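Local coordinates for protein phosphoribosylaminoimidazole-succinocarboxamide synthase (Saccharomyces cerevisiae, PDB 2CNV) that catalyses the ATP-dependent joining of L-aspartate to the carboxylate of CAIR, forming SAICAR in de novo purine biosynthesis, at residues 118-123 with 158-163. Numbering follows the deposited sequence. Where two conformers were deposited one is given.
With SSS (N-{[5-amino-1-(5-O-phosphono-beta-D-arabinofuranosyl)-1H-imidazol-4-yl]carbonyl}-L-aspartic acid), chain D.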
loop_
_atom_site.group_PDB
_atom_site.type_symbol
_atom_site.label_atom_id
_atom_site.label_comp_id
_atom_site.label_asym_id
_atom_site.label_seq_id
_atom_site.Cartn_x
_atom_site.Cartn_y
_atom_site.Cartn_z
ATOM N N GLU A 118 -9.439 -0.418 -8.165
ATOM C CA GLU A 118 -8.315 0.168 -7.468
ATOM C C GLU A 118 -8.665 1.622 -7.183
ATOM O O GLU A 118 -8.732 2.452 -8.086
ATOM C CB GLU A 118 -7.028 0.055 -8.299
ATOM C CG GLU A 118 -6.740 -1.344 -8.868
ATOM C CD GLU A 118 -6.557 -2.411 -7.792
ATOM O OE1 GLU A 118 -5.504 -2.416 -7.119
ATOM O OE2 GLU A 118 -7.464 -3.258 -7.634
ATOM N N VAL A 119 -8.926 1.908 -5.911
ATOM C CA VAL A 119 -9.418 3.211 -5.507
ATOM C C VAL A 119 -8.232 4.123 -5.212
ATOM O O VAL A 119 -7.763 4.232 -4.081
ATOM C CB VAL A 119 -10.386 3.110 -4.308
ATOM C CG1 VAL A 119 -10.992 4.474 -3.989
ATOM C CG2 VAL A 119 -11.479 2.091 -4.613
ATOM N N ILE A 120 -7.761 4.773 -6.270
ATOM C CA ILE A 120 -6.609 5.649 -6.215
ATOM C C ILE A 120 -7.091 7.069 -5.960
ATOM O O ILE A 120 -8.074 7.525 -6.555
ATOM C CB ILE A 120 -5.806 5.576 -7.546
ATOM C CG1 ILE A 120 -5.190 4.177 -7.709
ATOM C CG2 ILE A 120 -4.745 6.681 -7.629
ATOM C CD1 ILE A 120 -4.775 3.841 -9.137
ATOM N N VAL A 121 -6.410 7.752 -5.043
ATOM C CA VAL A 121 -6.644 9.169 -4.809
ATOM C C VAL A 121 -5.309 9.861 -5.003
ATOM O O VAL A 121 -4.297 9.403 -4.464
ATOM C CB VAL A 121 -7.197 9.453 -3.393
ATOM C CG1 VAL A 121 -7.339 10.951 -3.157
ATOM C CG2 VAL A 121 -8.547 8.755 -3.193
ATOM N N ARG A 122 -5.317 10.960 -5.764
ATOM C CA ARG A 122 -4.103 11.720 -6.067
ATOM C C ARG A 122 -4.254 13.118 -5.496
ATOM O O ARG A 122 -5.214 13.809 -5.821
ATOM C CB ARG A 122 -3.904 11.825 -7.579
ATOM C CG ARG A 122 -3.915 10.488 -8.331
ATOM C CD ARG A 122 -3.696 10.737 -9.817
ATOM N NE ARG A 122 -3.840 9.502 -10.587
ATOM C CZ ARG A 122 -2.828 8.715 -10.938
ATOM N NH1 ARG A 122 -1.585 9.030 -10.605
ATOM N NH2 ARG A 122 -3.065 7.612 -11.632
ATOM N N GLY A 123 -3.331 13.528 -4.634
ATOM C CA GLY A 123 -3.328 14.909 -4.138
ATOM C C GLY A 123 -2.422 15.788 -4.971
ATOM O O GLY A 123 -2.543 17.004 -4.953
ATOM N N ILE A 158 -8.123 14.132 -5.897
ATOM C CA ILE A 158 -9.104 13.574 -6.823
ATOM C C ILE A 158 -9.094 12.049 -6.920
ATOM O O ILE A 158 -8.036 11.421 -6.967
ATOM C CB ILE A 158 -9.006 14.199 -8.248
ATOM C CG1 ILE A 158 -7.564 14.150 -8.783
ATOM C CG2 ILE A 158 -9.574 15.649 -8.245
ATOM C CD1 ILE A 158 -7.467 14.296 -10.309
ATOM N N PHE A 159 -10.297 11.486 -6.953
ATOM C CA PHE A 159 -10.526 10.061 -7.157
ATOM C C PHE A 159 -10.244 9.739 -8.625
ATOM O O PHE A 159 -10.900 10.269 -9.532
ATOM C CB PHE A 159 -11.974 9.735 -6.765
ATOM C CG PHE A 159 -12.455 8.364 -7.189
ATOM C CD1 PHE A 159 -11.874 7.210 -6.676
ATOM C CD2 PHE A 159 -13.530 8.239 -8.066
ATOM C CE1 PHE A 159 -12.347 5.951 -7.048
ATOM C CE2 PHE A 159 -14.011 6.986 -8.438
ATOM C CZ PHE A 159 -13.421 5.847 -7.925
ATOM N N THR A 160 -9.243 8.895 -8.854
ATOM C CA THR A 160 -8.861 8.495 -10.211
ATOM C C THR A 160 -8.697 6.970 -10.250
ATOM O O THR A 160 -7.597 6.464 -10.057
ATOM C CB THR A 160 -7.546 9.199 -10.691
ATOM O OG1 THR A 160 -6.419 8.739 -9.920
ATOM C CG2 THR A 160 -7.655 10.712 -10.593
ATOM N N PRO A 161 -9.802 6.230 -10.474
ATOM C CA PRO A 161 -9.740 4.772 -10.329
ATOM C C PRO A 161 -8.953 4.096 -11.441
ATOM O O PRO A 161 -8.712 4.688 -12.493
ATOM C CB PRO A 161 -11.210 4.337 -10.411
ATOM C CG PRO A 161 -11.898 5.424 -11.173
ATOM C CD PRO A 161 -11.140 6.700 -10.882
ATOM N N SER A 162 -8.540 2.864 -11.185
ATOM C CA SER A 162 -8.041 1.999 -12.230
ATOM C C SER A 162 -8.612 0.592 -12.027
ATOM O O SER A 162 -9.155 0.276 -10.958
ATOM C CB SER A 162 -6.508 2.007 -12.272
ATOM O OG SER A 162 -5.959 1.324 -11.165
ATOM N N THR A 163 -8.530 -0.227 -13.072
ATOM C CA THR A 163 -8.957 -1.619 -13.001
ATOM C C THR A 163 -7.712 -2.477 -13.106
ATOM O O THR A 163 -6.817 -2.175 -13.909
ATOM C CB THR A 163 -9.897 -2.009 -14.159
ATOM O OG1 THR A 163 -9.259 -1.714 -15.406
ATOM C CG2 THR A 163 -11.182 -1.247 -14.089
HETATM P PA SSS D . 0.483 5.646 -11.317
HETATM O O1A SSS D . 1.858 5.088 -11.550
HETATM O O2A SSS D . -0.555 5.105 -12.269
HETATM O O3A SSS D . 0.442 7.132 -11.115
HETATM O "O5'" SSS D . 0.047 5.055 -9.893
HETATM C "C5'" SSS D . -1.307 5.050 -9.448
HETATM C "C4'" SSS D . -1.353 4.535 -8.016
HETATM O "O4'" SSS D . -0.607 3.322 -7.953
HETATM C "C1'" SSS D . 0.074 3.248 -6.700
HETATM N N9 SSS D . 1.325 2.445 -6.784
HETATM C C4 SSS D . 2.200 2.285 -7.779
HETATM O O6 SSS D . 4.259 1.016 -9.499
HETATM N N3 SSS D . 2.126 2.921 -8.991
HETATM C C6 SSS D . 4.360 1.011 -8.280
HETATM N N6 SSS D . 5.473 0.641 -7.639
HETATM C C61 SSS D . 6.691 0.219 -8.322
HETATM C C62 SSS D . 6.681 -1.250 -8.652
HETATM C C63 SSS D . 7.811 0.538 -7.333
HETATM C C64 SSS D . 8.600 1.737 -7.808
HETATM O O65 SSS D . 7.737 -1.770 -9.050
HETATM O O66 SSS D . 5.628 -1.914 -8.529
HETATM O O67 SSS D . 8.442 2.822 -7.206
HETATM O O68 SSS D . 9.387 1.611 -8.779
HETATM C C5 SSS D . 3.207 1.409 -7.425
HETATM N N7 SSS D . 2.908 1.018 -6.167
HETATM C C8 SSS D . 1.763 1.647 -5.797
HETATM C "C2'" SSS D . 0.223 4.671 -6.171
HETATM O "O2'" SSS D . 1.529 5.234 -6.240
HETATM C "C3'" SSS D . -0.706 5.494 -7.025
HETATM O "O3'" SSS D . -1.640 6.032 -6.099
#
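Arg122 NE donates to Thr160 OG1 over 2.8 Å, a bent bond (135° at the hydrogen) that leaves the hydroxyl 26° out of the guanidinium plane. Beyond it the same guanidinium grips the phosphate of the product-like ligand SSS: Arg122 NH1 donates to SSS O3A at 2.8 Å, almost straight at 169°. The Arg122 side chain runs extended from CG to NE, which carries the charged group to the phosphate while Thr160, as second shell, probably helps fix its rotation; NH2 is taken by His140. Ile120 CG2 lies above one guanidinium face, toward its rim, and also touches Thr160 OG1 (3.5 Å) and O3' of the ligand's arabinofuranosyl sugar, while Ile120 CD1 packs against Ser162 OG (3.4 Å).

Five backbone hydrogen bonds hold the antiparallel strands. Thr160 N donates to Ile120 O at 2.9 Å, but an inverse gamma turn centred on Val119 directs Ile120 N weakly to Glu118 O (3.1 Å), and Thr160 O is buried without a partner. Away from the ligand, Val119 CG1 meets Phe159 CE1 at 3.7 Å, and Pro161 CD sits over the centre of that ring.

Helix 185-208 covers Val119, Val121 and Phe159, and helix 176-183 packs on Phe159 and Pro161; within the mixed sheet, 118-123 lies between 158-163 and strand 211-223.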